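Local atomic coordinates of microcin B17-processing protein McbB (Escherichia coli str. K-12 substr. MG1655, PDB entry 6GRH), a protein that is required to process the inactive microcin B17 precursor peptide McbA into the active peptide. Residues Y148-K154 / H193-I197; E198-R203 / E282-W287; Y172-E176 / L229-L234. All blocks are in the same frame, centred on the assembly; numbering follows the deposited sequence.

Overall arrangement
All three contacts lie on the same side of the centre of the chain, clustered round helix 193-204. Contacts 1 and 2 use its first and later turns, their centres about 13 Å apart, and contact 1 closes along the chain before contact 2 opens. The centre of contact 3 lies about 14 Å from that of contact 1 and about 17 Å from that of contact 2; this contact joins the end of strand 167-174, in the mixed sheet, to the loop before helix 236-254. Its segments alternate along the chain with those of both others. Leu229 packs on Tyr148, Ile197 and Leu201, so helix, strand end and loop pack into one continuous region beside the zinc site.

Contact 1: Y148-K154 / H193-I197; sequences YHSDIVK and HFCHI. With ZN (zinc ion), chain F.
Tyr148 OH meets His193 NE2 at 2.7 Å, a hydrogen bond in which either group could be the donor. The hydroxyl lies in the imidazole plane at the ring edge, while the two rings meet rim to rim with their planes turned 43° apart. The other ring nitrogen, ND1, is hydrogen-bonded to Asp181, so both ring nitrogens are held and the ring's rotation is fixed. With CG anti to the backbone N (chi1 170°), His193 reaches across to the tyrosine. Val153 approaches the imidazole at about a right angle and lays CG2 over one face, 4.2 Å from the ring centroid, in a CH-pi contact; Tyr172 adds an edge-to-face ring contact.

These residues join the start of helix 150-160 to the first turn of helix 193-204, whose short segments run nearly antiparallel at 152°, with axes 11.7 Å apart. His149 is the N-cap of the former: its ND1 accepts from Asp151 N in the ring plane. The second helix begins at a four-cysteine zinc site, where Cys195 SG binds the zinc ion at 2.3 Å alongside Cys192, Cys290 and Cys292.

Phe194 packs against helix 150-160. Its CE2 packs on Val153 CG1 at 3.9 Å, and its CE1 meets Ser150 CB at 3.7 Å. The carbonyl oxygen of Ser150 lies at the edge of the phenyl ring, in its plane. Ser150 OG itself turns elsewhere, to the backbone N of Met227.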
loop_
_atom_site.group_PDB
_atom_site.type_symbol
_atom_site.label_atom_id
_atom_site.label_comp_id
_atom_site.label_asym_id
_atom_site.label_seq_id
_atom_site.Cartn_x
_atom_site.Cartn_y
_atom_site.Cartn_z
ATOM N N TYR B 148 19.436 0.002 21.083
ATOM C CA TYR B 148 18.139 -0.645 21.231
ATOM C C TYR B 148 18.287 -2.078 21.773
ATOM O O TYR B 148 19.179 -2.796 21.393
ATOM C CB TYR B 148 17.421 -0.675 19.885
ATOM C CG TYR B 148 16.114 -1.383 19.945
ATOM C CD1 TYR B 148 14.952 -0.707 20.263
ATOM C CD2 TYR B 148 16.042 -2.767 19.710
ATOM C CE1 TYR B 148 13.748 -1.382 20.365
ATOM C CE2 TYR B 148 14.848 -3.446 19.788
ATOM C CZ TYR B 148 13.701 -2.753 20.118
ATOM O OH TYR B 148 12.518 -3.427 20.170
ATOM N N HIS B 149 17.408 -2.457 22.676
ATOM C CA HIS B 149 17.169 -3.861 22.997
ATOM C C HIS B 149 15.703 -3.930 23.381
ATOM O O HIS B 149 15.240 -3.078 24.157
ATOM C CB HIS B 149 18.055 -4.382 24.140
ATOM C CG HIS B 149 18.109 -5.879 24.202
ATOM N ND1 HIS B 149 17.014 -6.646 24.532
ATOM C CD2 HIS B 149 19.106 -6.753 23.921
ATOM C CE1 HIS B 149 17.332 -7.927 24.459
ATOM N NE2 HIS B 149 18.598 -8.019 24.089
ATOM N N SER B 150 14.987 -4.931 22.856
ATOM C CA SER B 150 13.563 -5.121 23.141
ATOM C C SER B 150 13.228 -5.306 24.616
ATOM O O SER B 150 12.161 -4.890 25.036
ATOM C CB SER B 150 12.986 -6.303 22.339
ATOM O OG SER B 150 13.655 -7.511 22.627
ATOM N N ASP B 151 14.115 -5.947 25.379
ATOM C CA ASP B 151 13.968 -6.072 26.835
ATOM C C ASP B 151 13.797 -4.741 27.575
ATOM O O ASP B 151 13.124 -4.699 28.593
ATOM C CB ASP B 151 15.162 -6.817 27.464
ATOM C CG ASP B 151 15.086 -8.328 27.296
ATOM O OD1 ASP B 151 14.066 -8.859 26.800
ATOM O OD2 ASP B 151 16.059 -9.000 27.685
ATOM N N ILE B 152 14.414 -3.669 27.075
ATOM C CA ILE B 152 14.280 -2.345 27.703
ATOM C C ILE B 152 12.844 -1.853 27.562
ATOM O O ILE B 152 12.245 -1.388 28.511
ATOM C CB ILE B 152 15.232 -1.330 27.082
ATOM C CG1 ILE B 152 16.689 -1.762 27.345
ATOM C CG2 ILE B 152 14.939 0.054 27.627
ATOM C CD1 ILE B 152 17.716 -0.996 26.545
ATOM N N VAL B 153 12.282 -1.992 26.363
ATOM C CA VAL B 153 10.899 -1.606 26.128
ATOM C C VAL B 153 9.975 -2.451 26.993
ATOM O O VAL B 153 9.030 -1.930 27.584
ATOM C CB VAL B 153 10.506 -1.711 24.635
ATOM C CG1 VAL B 153 9.049 -1.297 24.426
ATOM C CG2 VAL B 153 11.415 -0.840 23.789
ATOM N N LYS B 154 10.256 -3.746 27.083
ATOM C CA LYS B 154 9.428 -4.647 27.863
ATOM C C LYS B 154 9.429 -4.292 29.360
ATOM O O LYS B 154 8.380 -4.318 29.994
ATOM C CB LYS B 154 9.910 -6.079 27.640
ATOM C CG LYS B 154 9.156 -7.168 28.362
ATOM C CD LYS B 154 9.701 -8.517 27.874
ATOM C CE LYS B 154 9.142 -9.679 28.657
ATOM N NZ LYS B 154 7.831 -10.072 28.064
ATOM N N HIS B 193 4.769 -0.501 20.749
ATOM C CA HIS B 193 6.058 -0.586 20.071
ATOM C C HIS B 193 6.274 -1.856 19.240
ATOM O O HIS B 193 6.809 -1.805 18.133
ATOM C CB HIS B 193 7.169 -0.556 21.080
ATOM C CG HIS B 193 8.496 -0.880 20.502
ATOM N ND1 HIS B 193 9.134 -0.050 19.611
ATOM C CD2 HIS B 193 9.316 -1.941 20.696
ATOM C CE1 HIS B 193 10.292 -0.597 19.273
ATOM N NE2 HIS B 193 10.432 -1.739 19.921
ATOM N N PHE B 194 5.884 -2.995 19.793
ATOM C CA PHE B 194 6.128 -4.286 19.128
ATOM C C PHE B 194 5.274 -4.397 17.855
ATOM O O PHE B 194 5.730 -4.917 16.835
ATOM C CB PHE B 194 5.992 -5.440 20.130
ATOM C CG PHE B 194 7.032 -5.383 21.202
ATOM C CD1 PHE B 194 8.366 -5.651 20.895
ATOM C CD2 PHE B 194 6.717 -4.935 22.477
ATOM C CE1 PHE B 194 9.354 -5.511 21.849
ATOM C CE2 PHE B 194 7.698 -4.825 23.456
ATOM C CZ PHE B 194 9.017 -5.103 23.142
ATOM N N CYS B 195 4.076 -3.806 17.883
ATOM C CA CYS B 195 3.280 -3.661 16.681
ATOM C C CYS B 195 4.021 -2.888 15.581
ATOM O O CYS B 195 3.922 -3.248 14.396
ATOM C CB CYS B 195 1.922 -3.019 16.981
ATOM S SG CYS B 195 0.821 -4.045 17.965
ATOM N N HIS B 196 4.759 -1.851 15.976
ATOM C CA HIS B 196 5.514 -1.005 15.058
ATOM C C HIS B 196 6.742 -1.703 14.500
ATOM O O HIS B 196 6.936 -1.769 13.241
ATOM C CB HIS B 196 5.901 0.329 15.717
ATOM C CG HIS B 196 4.755 1.272 15.827
ATOM N ND1 HIS B 196 3.805 1.177 16.817
ATOM C CD2 HIS B 196 4.354 2.280 15.012
ATOM C CE1 HIS B 196 2.895 2.117 16.639
ATOM N NE2 HIS B 196 3.200 2.794 15.545
ATOM N N ILE B 197 7.563 -2.237 15.395
ATOM C CA ILE B 197 8.856 -2.783 14.995
ATOM C C ILE B 197 8.676 -4.006 14.070
ATOM O O ILE B 197 9.434 -4.183 13.130
ATOM C CB ILE B 197 9.732 -3.089 16.223
ATOM C CG1 ILE B 197 11.208 -3.145 15.831
ATOM C CG2 ILE B 197 9.303 -4.373 16.895
ATOM C CD1 ILE B 197 12.114 -2.859 16.998
HETATM ZN ZN ZN F . 1.389 -4.431 20.202
#

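Contact 2: E198-R203 / E282-W287; sequences ERWLSR and EPVIHW. With SO4 (sulfate ion), chain G.
Arg203 grips Glu282 end-on with two nitrogens: NH1 donates to OE1 at 2.8 Å and NH2 to OE2, also at 2.8 Å. Both bonds are nearly straight, both use the syn lone pairs, and the guanidinium and carboxylate planes differ by only 10°. Arg199 joins the network through a long, 3.9 Å ion pair from its NH2 to Glu282 OE2, which lies well out of the guanidinium plane; a water bridges the same two atoms.

A sulfate ion, probably from the crystallisation liquor, sits at the edges of both guanidinium groups. Arg199 NH1 donates to sulfate O3 at 2.7 Å, and sulfate O4 accepts from NH2 of both arginines.

Below this polar layer, Trp200 turns a ring edge to Glu282 OE1 and touches Val284 CG1 with CH2 at 3.7 Å. With CG anti to its carbonyl carbon (chi1 -68°), Glu198 lays CG over the face of Trp287, 3.4 Å from the centroid of the six-membered ring; the bend at chi2 then brings the carboxylate along the ring, the two planes 12° apart. Tyr225 bonds to Glu198 OE2 and Glu212 to Trp287 NE1. Trp287 also packs on the zinc ligand Cys195.

Asp25 of the neighbouring McbC chain makes a weak, long ion pair with Arg199; even so, three arginines, Arg210 included, would probably leave a positive balance, consistent with the bound sulfate.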
loop_
_atom_site.group_PDB
_atom_site.type_symbol
_atom_site.label_atom_id
_atom_site.label_comp_id
_atom_site.label_asym_id
_atom_site.label_seq_id
_atom_site.Cartn_x
_atom_site.Cartn_y
_atom_site.Cartn_z
ATOM N N GLU B 198 7.623 -4.787 14.295
ATOM C CA GLU B 198 7.270 -5.901 13.400
ATOM C C GLU B 198 6.803 -5.431 12.017
ATOM O O GLU B 198 7.117 -6.059 11.006
ATOM C CB GLU B 198 6.219 -6.803 14.054
ATOM C CG GLU B 198 6.792 -7.546 15.270
ATOM C CD GLU B 198 7.914 -8.525 14.928
ATOM O OE1 GLU B 198 7.897 -9.054 13.791
ATOM O OE2 GLU B 198 8.782 -8.777 15.809
ATOM N N ARG B 199 6.049 -4.347 11.968
ATOM C CA ARG B 199 5.693 -3.726 10.685
ATOM C C ARG B 199 6.959 -3.311 9.904
ATOM O O ARG B 199 7.060 -3.621 8.703
ATOM C CB ARG B 199 4.749 -2.544 10.885
ATOM C CG ARG B 199 4.233 -1.891 9.608
ATOM C CD ARG B 199 3.170 -2.731 8.950
ATOM N NE ARG B 199 2.671 -2.133 7.715
ATOM C CZ ARG B 199 3.188 -2.306 6.490
ATOM N NH1 ARG B 199 4.283 -3.047 6.261
ATOM N NH2 ARG B 199 2.597 -1.700 5.470
ATOM N N TRP B 200 7.924 -2.673 10.560
ATOM C CA TRP B 200 9.143 -2.220 9.866
ATOM C C TRP B 200 10.067 -3.387 9.496
ATOM O O TRP B 200 10.637 -3.401 8.393
ATOM C CB TRP B 200 9.935 -1.176 10.664
ATOM C CG TRP B 200 9.125 -0.034 11.253
ATOM C CD1 TRP B 200 9.309 0.523 12.478
ATOM C CD2 TRP B 200 8.019 0.666 10.659
ATOM N NE1 TRP B 200 8.399 1.510 12.688
ATOM C CE2 TRP B 200 7.600 1.634 11.591
ATOM C CE3 TRP B 200 7.350 0.577 9.424
ATOM C CZ2 TRP B 200 6.544 2.509 11.345
ATOM C CZ3 TRP B 200 6.284 1.444 9.176
ATOM C CH2 TRP B 200 5.890 2.394 10.137
ATOM N N LEU B 201 10.209 -4.371 10.390
ATOM C CA LEU B 201 11.037 -5.544 10.074
ATOM C C LEU B 201 10.504 -6.356 8.873
ATOM O O LEU B 201 11.304 -6.812 8.044
ATOM C CB LEU B 201 11.268 -6.430 11.294
ATOM C CG LEU B 201 12.100 -5.757 12.388
ATOM C CD1 LEU B 201 12.166 -6.658 13.599
ATOM C CD2 LEU B 201 13.501 -5.386 11.958
ATOM N N SER B 202 9.180 -6.493 8.790
ATOM C CA SER B 202 8.496 -7.096 7.649
ATOM C C SER B 202 8.752 -6.343 6.347
ATOM O O SER B 202 9.137 -6.951 5.352
ATOM C CB SER B 202 6.980 -7.173 7.908
ATOM O OG SER B 202 6.315 -5.931 7.659
ATOM N N ARG B 203 8.533 -5.030 6.361
ATOM C CA ARG B 203 8.792 -4.173 5.182
ATOM C C ARG B 203 10.249 -4.258 4.710
ATOM O O ARG B 203 10.497 -4.193 3.503
ATOM C CB ARG B 203 8.394 -2.713 5.430
ATOM C CG ARG B 203 8.860 -1.719 4.352
ATOM C CD ARG B 203 8.303 -0.316 4.576
ATOM N NE ARG B 203 6.843 -0.310 4.418
ATOM C CZ ARG B 203 6.008 0.574 4.964
ATOM N NH1 ARG B 203 6.453 1.567 5.736
ATOM N NH2 ARG B 203 4.696 0.455 4.750
ATOM N N GLU B 282 2.741 7.392 9.127
ATOM C CA GLU B 282 2.010 6.190 8.733
ATOM C C GLU B 282 1.349 5.534 9.945
ATOM O O GLU B 282 2.025 5.279 10.921
ATOM C CB GLU B 282 2.997 5.188 8.078
ATOM C CG GLU B 282 2.349 4.004 7.382
ATOM C CD GLU B 282 3.323 3.130 6.571
ATOM O OE1 GLU B 282 4.555 3.362 6.606
ATOM O OE2 GLU B 282 2.853 2.192 5.870
ATOM N N PRO B 283 0.034 5.240 9.865
ATOM C CA PRO B 283 -0.599 4.494 10.954
ATOM C C PRO B 283 -0.286 3.014 10.781
ATOM O O PRO B 283 -0.377 2.520 9.674
ATOM C CB PRO B 283 -2.085 4.787 10.751
ATOM C CG PRO B 283 -2.234 5.010 9.257
ATOM C CD PRO B 283 -0.895 5.457 8.733
ATOM N N VAL B 284 0.121 2.322 11.835
ATOM C CA VAL B 284 0.364 0.872 11.733
ATOM C C VAL B 284 -0.813 0.119 12.344
ATOM O O VAL B 284 -1.449 0.607 13.250
ATOM C CB VAL B 284 1.706 0.432 12.364
ATOM C CG1 VAL B 284 2.828 1.383 11.941
ATOM C CG2 VAL B 284 1.614 0.310 13.865
ATOM N N ILE B 285 -1.056 -1.080 11.860
ATOM C CA ILE B 285 -2.045 -1.978 12.445
ATOM C C ILE B 285 -1.463 -2.707 13.666
ATOM O O ILE B 285 -0.248 -2.767 13.856
ATOM C CB ILE B 285 -2.595 -2.996 11.412
ATOM C CG1 ILE B 285 -1.519 -3.954 10.906
ATOM C CG2 ILE B 285 -3.216 -2.263 10.219
ATOM C CD1 ILE B 285 -2.052 -5.101 10.091
ATOM N N HIS B 286 -2.347 -3.219 14.506
ATOM C CA HIS B 286 -1.941 -4.146 15.580
ATOM C C HIS B 286 -1.335 -5.394 14.943
ATOM O O HIS B 286 -1.855 -5.908 13.953
ATOM C CB HIS B 286 -3.139 -4.559 16.426
ATOM C CG HIS B 286 -3.693 -3.461 17.265
ATOM N ND1 HIS B 286 -4.667 -2.597 16.816
ATOM C CD2 HIS B 286 -3.417 -3.092 18.539
ATOM C CE1 HIS B 286 -4.957 -1.734 17.778
ATOM N NE2 HIS B 286 -4.221 -2.021 18.837
ATOM N N TRP B 287 -0.196 -5.830 15.453
ATOM C CA TRP B 287 0.433 -7.021 14.924
ATOM C C TRP B 287 -0.354 -8.234 15.438
ATOM O O TRP B 287 -0.715 -8.309 16.623
ATOM C CB TRP B 287 1.881 -7.078 15.341
ATOM C CG TRP B 287 2.608 -8.281 14.899
ATOM C CD1 TRP B 287 2.569 -8.868 13.678
ATOM C CD2 TRP B 287 3.560 -9.008 15.670
ATOM N NE1 TRP B 287 3.438 -9.918 13.636
ATOM C CE2 TRP B 287 4.067 -10.021 14.850
ATOM C CE3 TRP B 287 4.046 -8.880 16.979
ATOM C CZ2 TRP B 287 5.035 -10.927 15.293
ATOM C CZ3 TRP B 287 5.008 -9.783 17.428
ATOM C CH2 TRP B 287 5.494 -10.792 16.580
HETATM S S SO4 G . 4.728 -2.841 2.655
HETATM O O1 SO4 G . 5.813 -2.124 1.947
HETATM O O2 SO4 G . 4.146 -3.905 1.806
HETATM O O3 SO4 G . 5.310 -3.486 3.854
HETATM O O4 SO4 G . 3.682 -1.862 2.996
HETATM O O HOH W 1 0.175 -1.155 8.954
HETATM O O HOH W 2 0.681 0.671 5.798
HETATM O O HOH W 3 1.735 0.752 8.300
#

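Contact 3: Y172-E176 / L229-L234; sequences YYLKE and LPALAL
Lys175 is joined to the 229-234 loop through both of its backbone polar groups. Its N donates to Pro230 O at 2.8 Å, nearly straight at 172°, and its O accepts from Leu232 N at 2.9 Å. Between these bonds lies Ala231, whose CA also makes a CA-H...O contact with Lys175 O. Lys175 and Ala231 thus form a single beta bridge, and Lys175 CB points away from the loop.

Two residues earlier on each segment, the carbonyl oxygens of Tyr173 and Leu229 face a shared water, 2.7 Å from Tyr173 O and 3.0 Å from Leu229 O; it has more acceptors nearby than protons to give, so both bonds need not be made at once. The two tyrosine hydroxyls are satisfied by other residues: Tyr172 OH by Asp181, Tyr173 OH by Ser242.

Apolar side chains pack round these bonds. Leu234 sets CD1 over the face of the Tyr173 ring, 3.7 Å from the centroid, in a CH-pi contact. Leu229 CD1 rests 3.8 Å from Tyr172 CD2.

The backbone angles of Lys175 (phi 56°, psi -112°) and the negative phi of Glu176 fit a type II' turn; Leu174 O bonds to Ser177 OG across it. The arrangement is that of a tight beta-hairpin between strands 167-174 and 177-180, with an extended loop bridged to its turn.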
loop_
_atom_site.group_PDB
_atom_site.type_symbol
_atom_site.label_atom_id
_atom_site.label_comp_id
_atom_site.label_asym_id
_atom_site.label_seq_id
_atom_site.Cartn_x
_atom_site.Cartn_y
_atom_site.Cartn_z
ATOM N N TYR B 172 13.954 5.260 18.263
ATOM C CA TYR B 172 15.068 4.325 18.077
ATOM C C TYR B 172 15.480 4.394 16.593
ATOM O O TYR B 172 14.801 5.042 15.781
ATOM C CB TYR B 172 14.655 2.879 18.494
ATOM C CG TYR B 172 13.416 2.403 17.804
ATOM C CD1 TYR B 172 12.160 2.736 18.282
ATOM C CD2 TYR B 172 13.494 1.693 16.612
ATOM C CE1 TYR B 172 11.013 2.339 17.632
ATOM C CE2 TYR B 172 12.356 1.298 15.945
ATOM C CZ TYR B 172 11.127 1.617 16.450
ATOM O OH TYR B 172 10.006 1.258 15.780
ATOM N N TYR B 173 16.583 3.735 16.268
ATOM C CA TYR B 173 17.170 3.781 14.956
ATOM C C TYR B 173 17.112 2.406 14.325
ATOM O O TYR B 173 17.294 1.408 14.983
ATOM C CB TYR B 173 18.596 4.308 15.025
ATOM C CG TYR B 173 18.655 5.703 15.608
ATOM C CD1 TYR B 173 18.598 6.828 14.788
ATOM C CD2 TYR B 173 18.727 5.899 16.998
ATOM C CE1 TYR B 173 18.639 8.117 15.325
ATOM C CE2 TYR B 173 18.766 7.176 17.550
ATOM C CZ TYR B 173 18.715 8.292 16.703
ATOM O OH TYR B 173 18.739 9.553 17.255
ATOM N N LEU B 174 16.826 2.371 13.032
ATOM C CA LEU B 174 16.757 1.126 12.294
ATOM C C LEU B 174 17.318 1.414 10.931
ATOM O O LEU B 174 16.784 2.278 10.228
ATOM C CB LEU B 174 15.319 0.617 12.172
ATOM C CG LEU B 174 15.078 -0.605 11.265
ATOM C CD1 LEU B 174 15.878 -1.791 11.739
ATOM C CD2 LEU B 174 13.587 -0.896 11.230
ATOM N N LYS B 175 18.415 0.727 10.618
ATOM C CA LYS B 175 19.163 0.879 9.373
ATOM C C LYS B 175 19.589 2.336 9.175
ATOM O O LYS B 175 20.374 2.836 9.974
ATOM C CB LYS B 175 18.353 0.279 8.214
ATOM C CG LYS B 175 18.195 -1.228 8.390
ATOM C CD LYS B 175 17.618 -1.868 7.137
ATOM C CE LYS B 175 17.599 -3.385 7.236
ATOM N NZ LYS B 175 17.719 -3.978 5.875
ATOM N N GLU B 176 19.046 3.043 8.183
ATOM C CA GLU B 176 19.384 4.460 7.987
ATOM C C GLU B 176 18.247 5.381 8.425
ATOM O O GLU B 176 18.198 6.539 7.994
ATOM C CB GLU B 176 19.738 4.701 6.518
ATOM C CG GLU B 176 20.954 3.921 6.071
ATOM C CD GLU B 176 21.240 4.034 4.582
ATOM O OE1 GLU B 176 20.284 4.047 3.767
ATOM O OE2 GLU B 176 22.441 4.092 4.231
ATOM N N LEU B 229 18.724 -4.197 16.941
ATOM C CA LEU B 229 18.432 -3.703 15.591
ATOM C C LEU B 229 19.684 -3.140 14.945
ATOM O O LEU B 229 20.355 -2.321 15.566
ATOM C CB LEU B 229 17.391 -2.591 15.645
ATOM C CG LEU B 229 16.013 -2.928 16.192
ATOM C CD1 LEU B 229 15.177 -1.660 16.342
ATOM C CD2 LEU B 229 15.302 -3.963 15.324
ATOM N N PRO B 230 19.994 -3.555 13.698
ATOM C CA PRO B 230 21.092 -2.907 13.003
ATOM C C PRO B 230 20.739 -1.433 12.629
ATOM O O PRO B 230 19.568 -1.105 12.356
ATOM C CB PRO B 230 21.300 -3.795 11.760
ATOM C CG PRO B 230 19.962 -4.366 11.489
ATOM C CD PRO B 230 19.266 -4.502 12.823
ATOM N N ALA B 231 21.746 -0.570 12.672
ATOM C CA ALA B 231 21.586 0.847 12.341
ATOM C C ALA B 231 22.912 1.488 12.047
ATOM O O ALA B 231 23.941 0.982 12.467
ATOM C CB ALA B 231 20.920 1.611 13.477
ATOM N N LEU B 232 22.897 2.593 11.304
ATOM C CA LEU B 232 24.129 3.313 10.996
ATOM C C LEU B 232 24.595 4.031 12.253
ATOM O O LEU B 232 23.786 4.399 13.105
ATOM C CB LEU B 232 23.938 4.319 9.855
ATOM C CG LEU B 232 23.961 3.816 8.403
ATOM C CD1 LEU B 232 24.092 5.014 7.477
ATOM C CD2 LEU B 232 25.078 2.824 8.121
ATOM N N ALA B 233 25.909 4.203 12.345
ATOM C CA ALA B 233 26.566 4.907 13.450
ATOM C C ALA B 233 26.141 6.383 13.449
ATOM O O ALA B 233 26.058 7.011 12.406
ATOM C CB ALA B 233 28.084 4.778 13.340
ATOM N N LEU B 234 25.862 6.918 14.624
ATOM C CA LEU B 234 25.335 8.251 14.749
ATOM C C LEU B 234 26.440 9.258 14.968
ATOM O O LEU B 234 27.386 8.983 15.696
ATOM C CB LEU B 234 24.332 8.324 15.899
ATOM C CG LEU B 234 23.082 7.466 15.732
ATOM C CD1 LEU B 234 22.214 7.595 16.973
ATOM C CD2 LEU B 234 22.290 7.898 14.519
HETATM O O HOH W 4 19.417 0.431 16.358
#